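Local coordinates for protein glutamate--cysteine ligase GshA (Methylobacillus flagellatus KT, PDB 3K1T) that probably acts as a ligase that joins glutamate to cysteine to give gamma-glutamylcysteine, the precursor of glutathione, at residues Leu11-Leu15 with Asn52-Leu57; Tyr45-Arg51 with Glu343-Met349; Asn63-Gly67 with Leu176-Leu180; Gly356-Thr362 with His376-Phe382. One frame throughout, in Å; residues are numbered along the deposited sequence. Where two conformers were deposited one is given.

Contact 1 of 4, residues Leu11-Leu15 with Asn52-Leu57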
# COMPACT_ATOMS: atom_id res chain seq x y z
N LEU A 11 -10.33 16.90 30.37
CA LEU A 11 -8.90 17.03 30.60
C LEU A 11 -8.15 16.31 29.47
O LEU A 11 -7.85 15.11 29.54
CB LEU A 11 -8.53 16.51 31.98
CG LEU A 11 -7.17 17.01 32.48
CD1 LEU A 11 -7.02 16.75 33.97
CD2 LEU A 11 -6.02 16.39 31.71
N THR A 12 -7.89 17.06 28.40
CA THR A 12 -7.27 16.57 27.17
C THR A 12 -6.03 17.36 26.77
O THR A 12 -5.47 17.14 25.69
CB THR A 12 -8.28 16.58 26.00
OG1 THR A 12 -8.74 17.92 25.78
CG2 THR A 12 -9.52 15.67 26.29
N GLY A 13 -5.60 18.30 27.62
CA GLY A 13 -4.44 19.17 27.28
C GLY A 13 -3.22 18.38 26.80
O GLY A 13 -2.61 18.72 25.77
N PRO A 14 -2.83 17.31 27.54
CA PRO A 14 -1.65 16.57 27.08
C PRO A 14 -1.82 15.86 25.73
O PRO A 14 -0.90 15.83 24.93
CB PRO A 14 -1.35 15.60 28.22
CG PRO A 14 -1.95 16.31 29.44
CD PRO A 14 -3.21 16.95 28.91
N LEU A 15 -3.00 15.30 25.48
CA LEU A 15 -3.27 14.69 24.19
C LEU A 15 -3.14 15.74 23.09
O LEU A 15 -2.54 15.49 22.03
CB LEU A 15 -4.68 14.06 24.18
CG LEU A 15 -5.25 13.58 22.84
CD1 LEU A 15 -4.43 12.35 22.34
CD2 LEU A 15 -6.77 13.27 22.92
N ASN A 52 -6.37 5.89 25.26
CA ASN A 52 -6.40 7.36 25.25
C ASN A 52 -7.07 7.82 26.56
O ASN A 52 -8.28 7.66 26.76
CB ASN A 52 -7.19 7.81 24.03
CG ASN A 52 -7.18 9.32 23.85
OD1 ASN A 52 -6.77 10.04 24.74
ND2 ASN A 52 -7.66 9.79 22.70
N ALA A 53 -6.25 8.36 27.46
CA ALA A 53 -6.67 8.82 28.78
C ALA A 53 -6.93 10.33 28.77
O ALA A 53 -7.26 10.92 29.81
CB ALA A 53 -5.55 8.48 29.79
N GLY A 54 -6.72 10.98 27.62
CA GLY A 54 -6.77 12.46 27.56
C GLY A 54 -5.51 13.12 28.09
O GLY A 54 -5.01 14.09 27.51
N PHE A 55 -5.00 12.60 29.21
CA PHE A 55 -3.71 13.06 29.75
C PHE A 55 -2.50 12.20 29.32
O PHE A 55 -1.34 12.49 29.70
CB PHE A 55 -3.81 13.17 31.28
CG PHE A 55 -4.12 11.89 31.98
CD1 PHE A 55 -3.13 10.92 32.17
CD2 PHE A 55 -5.38 11.65 32.51
CE1 PHE A 55 -3.39 9.74 32.84
CE2 PHE A 55 -5.65 10.47 33.19
CZ PHE A 55 -4.66 9.53 33.37
N LYS A 56 -2.76 11.18 28.51
CA LYS A 56 -1.76 10.20 28.10
C LYS A 56 -2.32 9.41 26.91
O LYS A 56 -3.52 9.18 26.83
CB LYS A 56 -1.57 9.19 29.29
CG LYS A 56 -0.42 8.37 29.18
CD LYS A 56 -0.01 7.74 30.46
CE LYS A 56 1.24 6.96 30.24
NZ LYS A 56 2.26 7.33 31.27
N LEU A 57 -1.45 8.97 26.00
CA LEU A 57 -1.82 8.08 24.90
C LEU A 57 -0.72 7.01 24.78
O LEU A 57 0.38 7.32 24.37
CB LEU A 57 -1.99 8.85 23.58
CG LEU A 57 -2.32 7.99 22.36
CD1 LEU A 57 -3.69 7.26 22.49
CD2 LEU A 57 -2.24 8.89 21.08
O HOH W 1 -8.32 12.99 31.17

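Contact 2 of 4, residues Tyr45-Arg51 with Glu343-Met349. With SO4 (sulfate ion), chain B.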
# COMPACT_ATOMS: atom_id res chain seq x y z
N TYR A 45 3.10 -8.98 10.23
CA TYR A 45 1.88 -8.37 10.71
C TYR A 45 1.90 -8.16 12.22
O TYR A 45 2.74 -8.75 12.92
CB TYR A 45 0.61 -9.10 10.23
CG TYR A 45 0.38 -10.54 10.63
CD1 TYR A 45 1.21 -11.24 11.52
CD2 TYR A 45 -0.69 -11.24 10.07
CE1 TYR A 45 0.97 -12.60 11.84
CE2 TYR A 45 -0.96 -12.56 10.39
CZ TYR A 45 -0.14 -13.25 11.29
OH TYR A 45 -0.46 -14.57 11.59
N ALA A 46 1.01 -7.31 12.72
CA ALA A 46 0.94 -7.00 14.14
C ALA A 46 -0.29 -6.18 14.45
O ALA A 46 -0.84 -5.48 13.59
CB ALA A 46 2.21 -6.21 14.56
N SER A 47 -0.70 -6.23 15.71
CA SER A 47 -1.72 -5.31 16.21
C SER A 47 -1.27 -4.72 17.53
O SER A 47 -0.56 -5.39 18.33
CB SER A 47 -3.09 -5.98 16.36
OG SER A 47 -3.09 -6.97 17.35
N VAL A 48 -1.64 -3.45 17.76
CA VAL A 48 -1.28 -2.78 19.00
C VAL A 48 -2.53 -2.16 19.61
O VAL A 48 -3.24 -1.41 18.92
CB VAL A 48 -0.18 -1.69 18.77
CG1 VAL A 48 0.06 -0.88 20.06
CG2 VAL A 48 1.12 -2.34 18.28
N ASP A 49 -2.79 -2.50 20.86
CA ASP A 49 -3.87 -1.93 21.67
C ASP A 49 -3.37 -0.63 22.30
O ASP A 49 -2.31 -0.63 22.95
CB ASP A 49 -4.26 -2.83 22.84
CG ASP A 49 -4.90 -4.16 22.42
OD1 ASP A 49 -5.01 -4.45 21.22
OD2 ASP A 49 -5.33 -4.92 23.34
N LEU A 50 -4.14 0.46 22.13
CA LEU A 50 -3.85 1.72 22.77
C LEU A 50 -4.93 2.10 23.78
O LEU A 50 -6.07 1.62 23.68
CB LEU A 50 -3.78 2.85 21.74
CG LEU A 50 -2.83 2.69 20.53
CD1 LEU A 50 -3.03 3.92 19.58
CD2 LEU A 50 -1.37 2.52 21.00
N ARG A 51 -4.57 2.97 24.72
CA ARG A 51 -5.52 3.68 25.56
C ARG A 51 -5.28 5.18 25.52
O ARG A 51 -4.15 5.66 25.68
CB ARG A 51 -5.54 3.16 26.99
CG ARG A 51 -6.22 1.79 27.09
CD ARG A 51 -6.43 1.41 28.54
NE ARG A 51 -7.43 0.36 28.65
CZ ARG A 51 -7.94 -0.07 29.78
NH1 ARG A 51 -7.51 0.41 30.93
NH2 ARG A 51 -8.89 -1.02 29.76
N GLU A 343 -11.89 1.04 23.42
CA GLU A 343 -10.46 1.24 23.31
C GLU A 343 -9.94 0.68 21.99
O GLU A 343 -10.37 -0.38 21.57
CB GLU A 343 -9.69 0.67 24.52
CG GLU A 343 -9.97 -0.80 24.88
CD GLU A 343 -9.41 -1.15 26.24
OE1 GLU A 343 -8.16 -1.22 26.34
OE2 GLU A 343 -10.21 -1.32 27.21
N PRO A 344 -9.04 1.41 21.33
CA PRO A 344 -8.67 1.06 19.95
C PRO A 344 -7.55 0.03 19.82
O PRO A 344 -6.65 -0.07 20.68
CB PRO A 344 -8.19 2.40 19.35
CG PRO A 344 -7.60 3.09 20.56
CD PRO A 344 -8.58 2.77 21.68
N VAL A 345 -7.63 -0.70 18.70
CA VAL A 345 -6.64 -1.69 18.27
C VAL A 345 -6.20 -1.30 16.85
O VAL A 345 -7.05 -1.20 15.96
CB VAL A 345 -7.27 -3.09 18.18
CG1 VAL A 345 -6.19 -4.16 17.88
CG2 VAL A 345 -8.06 -3.43 19.45
N ILE A 346 -4.90 -1.08 16.64
CA ILE A 346 -4.36 -0.63 15.38
C ILE A 346 -3.65 -1.82 14.70
O ILE A 346 -2.78 -2.46 15.31
CB ILE A 346 -3.32 0.52 15.58
CG1 ILE A 346 -3.88 1.66 16.47
CG2 ILE A 346 -2.79 1.02 14.19
CD1 ILE A 346 -5.14 2.17 16.09
N TYR A 347 -4.02 -2.10 13.45
CA TYR A 347 -3.45 -3.19 12.64
C TYR A 347 -2.39 -2.67 11.65
O TYR A 347 -2.59 -1.64 10.96
CB TYR A 347 -4.57 -3.92 11.86
CG TYR A 347 -5.17 -5.06 12.63
CD1 TYR A 347 -5.66 -4.86 13.94
CD2 TYR A 347 -5.22 -6.33 12.10
CE1 TYR A 347 -6.18 -5.92 14.67
CE2 TYR A 347 -5.76 -7.40 12.81
CZ TYR A 347 -6.21 -7.19 14.10
OH TYR A 347 -6.69 -8.25 14.83
N MSE A 348 -1.29 -3.41 11.56
CA MSE A 348 -0.19 -3.15 10.66
C MSE A 348 0.20 -4.40 9.91
O MSE A 348 0.10 -5.50 10.46
CB MSE A 348 1.01 -2.59 11.42
CG MSE A 348 0.73 -1.12 11.88
SE MSE A 348 1.67 -0.65 13.52
CE MSE A 348 0.76 -1.90 14.69
N MSE A 349 0.59 -4.22 8.66
CA MSE A 349 1.29 -5.25 7.88
C MSE A 349 2.55 -4.62 7.32
O MSE A 349 2.55 -3.46 6.87
CB MSE A 349 0.36 -5.81 6.79
CG MSE A 349 -0.90 -6.38 7.40
SE MSE A 349 -1.96 -7.41 6.08
CE MSE A 349 -0.93 -9.04 6.28
S SO4 B . -5.90 -8.96 18.36
O1 SO4 B . -7.22 -8.45 18.63
O2 SO4 B . -5.58 -8.19 17.19
O3 SO4 B . -4.97 -8.65 19.43
O4 SO4 B . -5.94 -10.41 18.09
O HOH W 2 -6.54 -0.97 24.26

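Contact 3 of 4, residues Asn63-Gly67 with Leu176-Leu180. With SO4 (sulfate ion), chain B.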
# COMPACT_ATOMS: atom_id res chain seq x y z
N ASN A 63 0.64 -7.47 19.76
CA ASN A 63 0.38 -8.85 19.38
C ASN A 63 1.00 -9.11 17.99
O ASN A 63 0.60 -8.52 17.00
CB ASN A 63 -1.12 -9.07 19.40
CG ASN A 63 -1.54 -10.55 19.13
OD1 ASN A 63 -0.70 -11.44 18.96
ND2 ASN A 63 -2.85 -10.78 19.10
N LEU A 64 1.95 -10.02 17.92
CA LEU A 64 2.56 -10.40 16.62
C LEU A 64 1.82 -11.52 15.89
O LEU A 64 2.27 -11.99 14.83
CB LEU A 64 4.02 -10.81 16.85
CG LEU A 64 4.93 -9.73 17.39
CD1 LEU A 64 6.33 -10.30 17.61
CD2 LEU A 64 4.94 -8.51 16.48
N PHE A 65 0.66 -11.90 16.44
CA PHE A 65 -0.23 -12.91 15.87
C PHE A 65 -1.70 -12.44 15.89
O PHE A 65 -2.57 -13.04 16.53
CB PHE A 65 -0.07 -14.24 16.65
CG PHE A 65 1.34 -14.53 17.05
CD1 PHE A 65 1.86 -13.98 18.23
CD2 PHE A 65 2.14 -15.37 16.28
CE1 PHE A 65 3.16 -14.24 18.63
CE2 PHE A 65 3.46 -15.64 16.66
CZ PHE A 65 3.98 -15.06 17.82
N PRO A 66 -1.99 -11.32 15.20
CA PRO A 66 -3.32 -10.71 15.35
C PRO A 66 -4.44 -11.63 14.90
O PRO A 66 -4.30 -12.31 13.88
CB PRO A 66 -3.24 -9.43 14.47
CG PRO A 66 -1.95 -9.47 13.78
CD PRO A 66 -1.09 -10.54 14.33
N GLY A 67 -5.53 -11.63 15.65
CA GLY A 67 -6.63 -12.55 15.42
C GLY A 67 -7.99 -11.94 15.17
O GLY A 67 -9.00 -12.60 15.36
N LEU A 176 2.65 -18.18 11.24
CA LEU A 176 1.97 -18.43 12.50
C LEU A 176 0.86 -17.43 12.78
O LEU A 176 1.11 -16.22 12.87
CB LEU A 176 2.97 -18.40 13.65
CG LEU A 176 4.12 -19.38 13.58
CD1 LEU A 176 5.18 -19.01 14.64
CD2 LEU A 176 3.57 -20.82 13.74
N ASN A 177 -0.36 -17.92 12.97
CA ASN A 177 -1.44 -17.14 13.59
C ASN A 177 -1.79 -17.75 14.96
O ASN A 177 -2.91 -17.64 15.44
CB ASN A 177 -2.66 -17.07 12.67
CG ASN A 177 -3.61 -15.96 13.05
OD1 ASN A 177 -4.77 -16.22 13.40
ND2 ASN A 177 -3.12 -14.71 12.98
N ASN A 178 -0.78 -18.39 15.56
CA ASN A 178 -0.86 -19.11 16.85
C ASN A 178 0.36 -18.59 17.63
O ASN A 178 1.49 -18.69 17.13
CB ASN A 178 -0.73 -20.60 16.55
CG ASN A 178 -0.77 -21.48 17.79
OD1 ASN A 178 -0.21 -21.13 18.85
ND2 ASN A 178 -1.45 -22.62 17.67
N ASP A 179 0.16 -17.99 18.79
CA ASP A 179 1.25 -17.32 19.46
C ASP A 179 2.22 -18.28 20.18
O ASP A 179 3.26 -17.84 20.68
CB ASP A 179 0.74 -16.21 20.41
CG ASP A 179 0.05 -16.72 21.63
OD1 ASP A 179 0.12 -17.93 21.96
OD2 ASP A 179 -0.60 -15.88 22.27
N LEU A 180 1.92 -19.57 20.22
CA LEU A 180 2.83 -20.58 20.79
C LEU A 180 3.29 -20.21 22.24
O LEU A 180 4.38 -20.59 22.69
CB LEU A 180 4.03 -20.82 19.85
CG LEU A 180 3.74 -21.28 18.40
CD1 LEU A 180 4.97 -21.54 17.59
CD2 LEU A 180 2.82 -22.51 18.37
S SO4 B . -5.90 -8.96 18.36
O1 SO4 B . -7.22 -8.45 18.63
O2 SO4 B . -5.58 -8.19 17.19
O3 SO4 B . -4.97 -8.65 19.43
O4 SO4 B . -5.94 -10.41 18.09
O HOH W 3 -2.03 -13.68 20.09
O HOH W 4 -4.17 -15.22 16.62

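Contact 4 of 4, residues Gly356-Thr362 with His376-Phe382. With SO4 (sulfate ion), chain B.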
# COMPACT_ATOMS: atom_id res chain seq x y z
N GLY A 356 -7.98 -0.94 11.70
CA GLY A 356 -8.18 -1.44 13.05
C GLY A 356 -9.62 -1.38 13.49
O GLY A 356 -10.53 -1.24 12.64
N PHE A 357 -9.84 -1.49 14.79
CA PHE A 357 -11.16 -1.50 15.34
C PHE A 357 -11.14 -1.11 16.80
O PHE A 357 -10.11 -1.19 17.43
CB PHE A 357 -11.85 -2.87 15.12
CG PHE A 357 -11.14 -4.02 15.77
CD1 PHE A 357 -10.17 -4.74 15.07
CD2 PHE A 357 -11.48 -4.42 17.05
CE1 PHE A 357 -9.53 -5.82 15.65
CE2 PHE A 357 -10.84 -5.51 17.67
CZ PHE A 357 -9.85 -6.21 16.96
N TYR A 358 -12.28 -0.66 17.32
CA TYR A 358 -12.44 -0.50 18.76
C TYR A 358 -12.95 -1.77 19.44
O TYR A 358 -13.84 -2.44 18.91
CB TYR A 358 -13.45 0.60 19.06
CG TYR A 358 -12.94 2.02 18.90
CD1 TYR A 358 -12.23 2.61 19.91
CD2 TYR A 358 -13.21 2.77 17.75
CE1 TYR A 358 -11.81 3.94 19.82
CE2 TYR A 358 -12.79 4.12 17.65
CZ TYR A 358 -12.09 4.68 18.70
OH TYR A 358 -11.68 6.01 18.64
N ARG A 359 -12.44 -2.04 20.63
CA ARG A 359 -13.05 -3.02 21.54
C ARG A 359 -14.04 -2.24 22.41
O ARG A 359 -13.62 -1.41 23.22
CB ARG A 359 -12.01 -3.66 22.44
CG ARG A 359 -10.83 -4.36 21.72
CD ARG A 359 -9.86 -4.97 22.72
NE ARG A 359 -8.56 -5.26 22.11
CZ ARG A 359 -8.32 -6.27 21.26
NH1 ARG A 359 -9.27 -7.14 20.99
NH2 ARG A 359 -7.11 -6.41 20.70
N VAL A 360 -15.32 -2.53 22.23
CA VAL A 360 -16.39 -1.86 22.94
C VAL A 360 -16.81 -2.81 24.05
O VAL A 360 -17.34 -3.90 23.80
CB VAL A 360 -17.57 -1.48 21.99
CG1 VAL A 360 -18.75 -0.77 22.77
CG2 VAL A 360 -17.11 -0.60 20.80
N HIS A 361 -16.50 -2.42 25.27
CA HIS A 361 -16.75 -3.27 26.45
C HIS A 361 -18.21 -3.70 26.56
O HIS A 361 -19.13 -2.88 26.41
CB HIS A 361 -16.39 -2.54 27.77
CG HIS A 361 -14.93 -2.28 27.95
ND1 HIS A 361 -14.35 -2.21 29.20
CD2 HIS A 361 -13.95 -1.98 27.07
CE1 HIS A 361 -13.08 -1.88 29.08
NE2 HIS A 361 -12.80 -1.78 27.80
N THR A 362 -18.43 -4.99 26.82
CA THR A 362 -19.78 -5.50 27.09
C THR A 362 -20.20 -5.26 28.55
O THR A 362 -21.36 -5.11 28.82
CB THR A 362 -19.92 -7.00 26.75
OG1 THR A 362 -18.92 -7.72 27.45
CG2 THR A 362 -19.71 -7.26 25.26
N HIS A 376 -14.46 -9.83 26.69
CA HIS A 376 -15.76 -9.21 26.87
C HIS A 376 -15.88 -7.86 26.14
O HIS A 376 -15.88 -6.77 26.76
CB HIS A 376 -16.05 -9.07 28.37
CG HIS A 376 -16.01 -10.38 29.09
ND1 HIS A 376 -14.91 -10.80 29.82
CD2 HIS A 376 -16.89 -11.41 29.12
CE1 HIS A 376 -15.14 -12.01 30.31
NE2 HIS A 376 -16.34 -12.40 29.90
N PHE A 377 -15.99 -7.96 24.83
CA PHE A 377 -16.12 -6.79 23.97
C PHE A 377 -16.80 -7.19 22.68
O PHE A 377 -16.80 -8.36 22.30
CB PHE A 377 -14.74 -6.16 23.70
CG PHE A 377 -13.88 -6.95 22.74
CD1 PHE A 377 -14.02 -6.78 21.36
CD2 PHE A 377 -12.98 -7.89 23.22
CE1 PHE A 377 -13.24 -7.53 20.47
CE2 PHE A 377 -12.20 -8.65 22.32
CZ PHE A 377 -12.35 -8.46 20.96
N GLU A 378 -17.40 -6.22 22.03
CA GLU A 378 -17.82 -6.34 20.65
C GLU A 378 -16.96 -5.36 19.80
O GLU A 378 -16.72 -4.23 20.23
CB GLU A 378 -19.26 -5.97 20.52
CG GLU A 378 -20.15 -7.00 21.26
CD GLU A 378 -21.62 -6.63 21.26
OE1 GLU A 378 -21.99 -5.57 20.68
OE2 GLU A 378 -22.41 -7.42 21.86
N PRO A 379 -16.53 -5.78 18.60
CA PRO A 379 -15.70 -4.89 17.75
C PRO A 379 -16.52 -3.81 17.08
O PRO A 379 -17.68 -4.04 16.76
CB PRO A 379 -15.10 -5.84 16.70
CG PRO A 379 -16.15 -6.98 16.59
CD PRO A 379 -16.74 -7.12 18.00
N LEU A 380 -15.93 -2.64 16.86
CA LEU A 380 -16.55 -1.56 16.11
C LEU A 380 -15.49 -1.04 15.17
O LEU A 380 -14.46 -0.55 15.61
CB LEU A 380 -16.97 -0.43 17.04
CG LEU A 380 -17.58 0.78 16.35
CD1 LEU A 380 -18.98 0.47 15.78
CD2 LEU A 380 -17.60 1.94 17.37
N THR A 381 -15.72 -1.17 13.88
CA THR A 381 -14.65 -0.89 12.93
C THR A 381 -14.37 0.61 12.84
O THR A 381 -15.23 1.45 13.10
CB THR A 381 -14.95 -1.54 11.53
OG1 THR A 381 -13.70 -1.71 10.82
CG2 THR A 381 -15.91 -0.67 10.73
N PHE A 382 -13.10 0.93 12.59
CA PHE A 382 -12.62 2.31 12.43
C PHE A 382 -13.25 2.90 11.18
O PHE A 382 -13.30 2.24 10.15
CB PHE A 382 -11.11 2.34 12.21
CG PHE A 382 -10.28 2.15 13.44
CD1 PHE A 382 -10.84 2.03 14.72
CD2 PHE A 382 -8.92 2.09 13.31
CE1 PHE A 382 -10.04 1.88 15.82
CE2 PHE A 382 -8.11 1.93 14.40
CZ PHE A 382 -8.67 1.80 15.67
S SO4 B . -5.90 -8.96 18.36
O1 SO4 B . -7.22 -8.45 18.63
O2 SO4 B . -5.58 -8.19 17.19
O3 SO4 B . -4.97 -8.65 19.43
O4 SO4 B . -5.94 -10.41 18.09

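Contact 1 of 4, residues Leu11-Leu15 with Asn52-Leu57
The ring of Phe55, whose CB lies 4.1 Å from Pro14 CG, has the methyl group of Ala53 over the centre of one face, with Ala53 CB 3.8 Å above the plane, while its edge-to-face partner is Tyr269. Across the contact it is the root of this side chain that is touched: in one of the two conformers of Leu11, CD2 also comes within 3.9 Å of Phe55 CB. The other flat group, the amide of Asn52, is met by Leu15, whose CD2 is almost equally far from OD1 and ND2, 3.6 Å from ND2, the two side chains crossing at about a right angle. Asn52 OD1 accepts from Gly54 N in an Asx turn, which holds the amide's rotation, and ND2 donates to Tyr405 OH. Gly54 O receives Leu15 N at 3.1 Å (N-H...O 146°) and a CA-H...O contact from Thr12 CA at 3.4 Å. Gly54 has positive phi, and a CB on it would clash with Leu11 O. One water, 2.7 Å from both Leu11 O and Ala53 O, ties the backbones together. Phe55 O is buried against Pro14, 3.4 Å from Pro14 CB, with no polar partner in the model. The contact thus seats the first turn of helix 13-23 on the turn of the beta-hairpin formed by strands 45-52 and 57-63, with strand 6-7 and helix 398-421 packing alongside.

Contact 2 of 4, residues Tyr45-Arg51 with Glu343-Met349
Arg51 turns its CG anti to the carbonyl carbon and runs extended from there to NE, while Glu343 places its CG between the backbone N and the carbonyl carbon (chi1 53°); together these bring guanidinium and carboxylate within bonding distance. The salt bridge is side-on and twofold: Arg51 NE donates to Glu343 OE1 at 2.9 Å and Arg51 NH2 to Glu343 OE2 at 2.9 Å. The carboxylate carbon lies in the guanidinium plane, yet the two planes are 49° apart, and NE meets OE1 from above the carboxylate. Glu343 OE2 also accepts from His361, and Arg51 NH1 and NH2 reach backbone carbonyls of Val331, Leu370 and Asn371, a network likely to hold both charges.

The strands run antiparallel within the antiparallel sheet, their N-to-C directions 157° apart, with paired backbone bonds at Ala46 with Met348 and at Val48 with Ile346. On the face bearing Val48 the selenomethionine Met348 bends at its last torsion and lays CE 3.6 Å from Val48 CG2, and helix 398-421 packs over Val48 and Ile346. The face bearing Ser47 and Asp49 is mixed. Ser47 CB sits over one face of the Tyr347 ring, 4.0 Å from its centroid, and Ser47 OG donates to sulfate O2 at 2.8 Å. Tyr347 OH adds a weak hydrogen bond to the same oxygen. Further along, Asp49 lies side by side with Val345, but its charge is paired with Arg359.

Contact 3 of 4, residues Asn63-Gly67 with Leu176-Leu180
Asn177 ND2 donates to Pro66 O at 2.8 Å in a nearly straight bond (N-H...O 163°). The acceptor lies in the amide plane of Asn177, whereas the donor stands above the plane of the Pro66 carbonyl. Tyr45 also bonds ND2, and Tyr111 and Asn114 bond OD1, so the amide is fixed in rotation. Phe65 carries the apolar half. Asp179 CA stands over the centre of one ring face, 3.5 Å from the centroid, and Leu64 CB lies against the opposite face toward the rim; Leu176 O is at the edge, 3.7 Å from Phe65 CD2, and Leu176 CB is 4.1 Å from the same Phe65 CD2. Replacing Phe65 with alanine would probably leave a gap against the backbone of Asp179 and CB of Leu176, giving the two segments less to hold them together. On the far side of the loop, Asn63 OD1 closes an Asx turn onto Phe65 N, while its ND2 and the backbone N of Gly67 hold the sulfate, with Gly67 N 2.8 Å from sulfate O4. The contact joins the loop leaving strand 57-63 to the region where strand 173-177 gives way to loop, so linking the antiparallel sheet to the mixed sheet.

Contact 4 of 4, residues Gly356-Thr362 with His376-Phe382
Packing is tight where Phe382 lies against Gly356 and Phe357 of strand 352-361 and slackens toward Thr362 and His376, at the exposed end. The Phe382 ring has backbone over one face: Phe357 N stands 3.4 Å above its plane, and Gly356 CA makes a CH-pi contact 4.0 Å from the centroid. Its edge points at the face of Tyr358 in a T-shaped pair, planes 73° apart. A side chain on Gly356 would strike this ring. An alanine in place of Phe382 is likely to leave the Gly356 backbone uncovered and the Tyr358 face without its edge-on partner, although Glu335 would still bond the tyrosine hydroxyl.

Strand 377-381 pairs antiparallel with 352-361 in the antiparallel sheet; Tyr358 with Leu380 and Val360 with Glu378 form the hydrogen-bonded pairs, Tyr358 N to Leu380 O being 2.8 Å. On the face of Arg359, CG anti to the carbonyl carbon (chi1 -56°) puts the arginine's aliphatic chain over the Phe377 ring, with Arg359 CG 4.1 Å from the centroid. The extended chain then carries NH2 to sulfate O1, 2.9 Å away and nearly in the guanidinium plane, while Asp49 pairs with the same nitrogen. At the solvent side Thr362 N donates to His376 O at 3.1 Å from above the carbonyl plane, and Glu378 merely brushes Thr362 through CG, 4.0 Å from its CG2.

How the contacts relate
Contact 2 is the most central, its centre about 6 Å from that of the chain, and contact 4 continues its sheet outward to a partly exposed rim: strand 340-349 of contact 2 and strand 352-361 of contact 4 are neighbours, joined by a backbone bond of Glu343 with Arg359. Both rest on backbone pairing, to which contact 2 adds a salt bridge and contact 4 aromatic faces. Contacts 1 and 3 are buried loop contacts, each with one direct hydrogen bond and a phenylalanine. Contact 3 touches contact 2 through Tyr45 and Leu176; segment 52-57 of contact 1 continues strand 45-52. Contacts 2, 3 and 4 gather round one sulfate, probably from the crystallisation liquor, which may mark an anion site; contact 1 lies away from it.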